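Local coordinates for putative uncharacterized protein (Campylobacter jejuni, PDB 5TPU), which is of unknown function but belongs to the WxcM-like family of the cupin clan, a beta-sheet fold, and binds thymidine-5'-diphosphate, at residues 93-96 against 97-101. The protein carries 3 engineered substitutions. Numbering follows the deposited sequence.
Sequences LYIG and KNMWR
Between Ile95 and Met99 the backbone turns from strand 91-95 of one antiparallel sheet into strand 99-104 of another, with Asn98 in the left-handed helical region. No direct hydrogen bond joins 93-96 to 97-101; a water links them instead, donating to Gly96 O at 2.7 Å and accepting from Met99 N at 2.9 Å. Inside the bend, the CG2 methyl of Ile95 lies 3.7 Å from Met99 CB, the two side chains crossing at a slant. Ile95 CG1 sits beside the backbone N (chi1 -55°), which leaves the CG2 methyl anti to that N and turned to Met99. Met99 CG packs against the turn itself, 3.5 Å from Gly96 O, and beyond it the Met99 chain folds at both following torsions, with Leu75 and Cys9 among its neighbours. The water and the Ile95-Met99 contact thus pack the turn where the chain passes from one sheet to the other. Arg101, its side chain about 8 Å from bound thymidine-5'-diphosphate, likewise bends back on itself at chi2 and chi3, carrying its guanidinium toward the bend, where NH2 comes within 3.8 Å of Ile95 CG2. Two nitrogens of this group hold one acceptor side-on: NH2 donates to Met99 O at 2.8 Å and nearly straight (163°), whereas NE donates to Met99 O at 3.3 Å with a more bent N-H...O angle (138°). Met99 O lies in the guanidinium plane, yet both donors stand well above the carbonyl plane, on the same face. NH1 bonds to Gln62 OE1, on the strand that pairs with 91-95. The buried cation is thus met by neutral oxygens from both sheets, Met99 O at the turn and Gln62 OE1 on strand 62-68, bonds that would fix the rotation of its planar group.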
ATOM      1  N   LEU A  93      10.497   5.676   2.097  1.00 20.84           N
ATOM      2  CA  LEU A  93      11.873   5.346   2.488  1.00 19.46           C
ATOM      3  C   LEU A  93      12.271   4.023   1.867  1.00 19.66           C
ATOM      4  O   LEU A  93      11.682   2.994   2.136  1.00 18.94           O
ATOM      5  CB  LEU A  93      12.013   5.312   4.011  1.00 20.17           C
ATOM      6  CG  LEU A  93      13.341   4.744   4.544  1.00 21.35           C
ATOM      7  CD1 LEU A  93      14.492   5.606   4.079  1.00 24.37           C
ATOM      8  CD2 LEU A  93      13.348   4.630   6.044  1.00 22.95           C
ATOM      9  N   TYR A  94      13.218   4.083   0.949  1.00 21.64           N
ATOM     10  CA  TYR A  94      13.754   2.895   0.355  1.00 21.32           C
ATOM     11  C   TYR A  94      14.723   2.317   1.343  1.00 21.43           C
ATOM     12  O   TYR A  94      15.607   3.028   1.795  1.00 22.80           O
ATOM     13  CB  TYR A  94      14.455   3.190  -0.962  1.00 22.18           C
ATOM     14  CG  TYR A  94      15.231   1.998  -1.488  1.00 20.98           C
ATOM     15  CD1 TYR A  94      14.582   0.910  -1.988  1.00 20.74           C
ATOM     16  CD2 TYR A  94      16.615   1.985  -1.470  1.00 24.43           C
ATOM     17  CE1 TYR A  94      15.262  -0.177  -2.469  1.00 22.81           C
ATOM     18  CE2 TYR A  94      17.328   0.907  -1.964  1.00 22.12           C
ATOM     19  CZ  TYR A  94      16.637  -0.170  -2.457  1.00 24.13           C
ATOM     20  OH  TYR A  94      17.319  -1.274  -2.909  1.00 25.78           O
ATOM     21  N   ILE A  95      14.520   1.053   1.715  1.00 20.38           N
ATOM     22  CA  ILE A  95      15.489   0.293   2.454  1.00 22.90           C
ATOM     23  C   ILE A  95      15.920  -0.901   1.644  1.00 23.43           C
ATOM     24  O   ILE A  95      15.131  -1.800   1.387  1.00 26.43           O
ATOM     25  CB  ILE A  95      14.957  -0.236   3.783  1.00 23.98           C
ATOM     26  CG1 ILE A  95      14.397   0.903   4.643  1.00 22.52           C
ATOM     27  CG2 ILE A  95      16.094  -0.942   4.544  1.00 22.96           C
ATOM     28  CD1 ILE A  95      13.691   0.392   5.877  1.00 22.99           C
ATOM     29  N   GLY A  96      17.189  -0.901   1.266  1.00 22.46           N
ATOM     30  CA  GLY A  96      17.749  -1.901   0.390  1.00 22.68           C
ATOM     31  C   GLY A  96      18.351  -3.077   1.148  1.00 25.69           C
ATOM     32  O   GLY A  96      18.045  -3.341   2.319  1.00 21.46           O
ATOM     33  N   LYS A  97      19.234  -3.789   0.446  1.00 28.04           N
ATOM     34  CA  LYS A  97      19.827  -5.032   0.934  1.00 26.68           C
ATOM     35  C   LYS A  97      20.765  -4.770   2.094  1.00 25.39           C
ATOM     36  O   LYS A  97      21.260  -3.654   2.266  1.00 27.01           O
ATOM     37  CB  LYS A  97      20.541  -5.748  -0.196  1.00 33.51           C
ATOM     38  CG  LYS A  97      19.572  -6.237  -1.268  1.00 37.00           C
ATOM     39  CD  LYS A  97      20.264  -6.846  -2.482  1.00 46.02           C
ATOM     40  CE  LYS A  97      19.323  -6.887  -3.680  1.00 48.30           C
ATOM     41  NZ  LYS A  97      19.901  -7.656  -4.816  1.00 53.29           N
ATOM     42  N   ASN A  98      20.909  -5.787   2.934  1.00 22.36           N
ATOM     43  CA  ASN A  98      21.816  -5.814   4.069  1.00 25.66           C
ATOM     44  C   ASN A  98      21.657  -4.690   5.064  1.00 27.52           C
ATOM     45  O   ASN A  98      22.632  -4.078   5.455  1.00 24.90           O
ATOM     46  CB  ASN A  98      23.256  -5.919   3.571  1.00 28.24           C
ATOM     47  CG  ASN A  98      23.493  -7.228   2.846  1.00 30.90           C
ATOM     48  OD1 ASN A  98      23.588  -7.276   1.608  1.00 34.42           O
ATOM     49  ND2 ASN A  98      23.484  -8.314   3.613  1.00 33.14           N
ATOM     50  N   MET A  99      20.419  -4.446   5.496  1.00 28.47           N
ATOM     51  CA  MET A  99      20.140  -3.388   6.464  1.00 23.97           C
ATOM     52  C   MET A  99      19.433  -3.839   7.741  1.00 24.20           C
ATOM     53  O   MET A  99      18.489  -4.616   7.749  1.00 20.68           O
ATOM     54  CB  MET A  99      19.292  -2.348   5.782  1.00 25.73           C
ATOM     55  CG  MET A  99      19.972  -1.639   4.626  1.00 27.33           C
ATOM     56  SD  MET A  99      21.340  -0.613   5.191  1.00 25.64           S
ATOM     57  CE  MET A  99      20.622   0.607   6.260  1.00 25.47           C
ATOM     58  N   TRP A 100      19.953  -3.340   8.844  1.00 25.41           N
ATOM     59  CA  TRP A 100      19.391  -3.555  10.146  1.00 24.07           C
ATOM     60  C   TRP A 100      18.489  -2.336  10.308  1.00 26.38           C
ATOM     61  O   TRP A 100      18.817  -1.227   9.837  1.00 24.63           O
ATOM     62  CB  TRP A 100      20.478  -3.546  11.179  1.00 21.68           C
ATOM     63  CG  TRP A 100      20.062  -3.681  12.575  1.00 21.41           C
ATOM     64  CD1 TRP A 100      19.700  -2.677  13.454  1.00 22.57           C
ATOM     65  CD2 TRP A 100      20.052  -4.888  13.324  1.00 23.09           C
ATOM     66  NE1 TRP A 100      19.426  -3.217  14.683  1.00 22.24           N
ATOM     67  CE2 TRP A 100      19.619  -4.574  14.624  1.00 24.13           C
ATOM     68  CE3 TRP A 100      20.316  -6.218  13.007  1.00 23.40           C
ATOM     69  CZ2 TRP A 100      19.477  -5.553  15.620  1.00 25.73           C
ATOM     70  CZ3 TRP A 100      20.182  -7.167  14.001  1.00 25.08           C
ATOM     71  CH2 TRP A 100      19.789  -6.831  15.282  1.00 23.51           C
ATOM     72  N   ARG A 101      17.322  -2.564  10.890  1.00 23.16           N
ATOM     73  CA  ARG A 101      16.372  -1.465  11.093  1.00 24.00           C
ATOM     74  C   ARG A 101      15.504  -1.747  12.259  1.00 25.51           C
ATOM     75  O   ARG A 101      15.310  -2.890  12.658  1.00 22.91           O
ATOM     76  CB  ARG A 101      15.500  -1.218   9.881  1.00 22.40           C
ATOM     77  CG  ARG A 101      14.247  -2.063   9.789  1.00 23.42           C
ATOM     78  CD  ARG A 101      14.480  -3.554   9.633  1.00 21.77           C
ATOM     79  NE  ARG A 101      15.434  -3.828   8.558  1.00 22.65           N
ATOM     80  CZ  ARG A 101      15.129  -3.898   7.266  1.00 25.01           C
ATOM     81  NH1 ARG A 101      13.889  -3.667   6.823  1.00 26.70           N
ATOM     82  NH2 ARG A 101      16.057  -4.212   6.395  1.00 24.64           N
TER
HETATM   83  O   HOH W   1      17.934  -5.207   4.292  1.00 27.07           O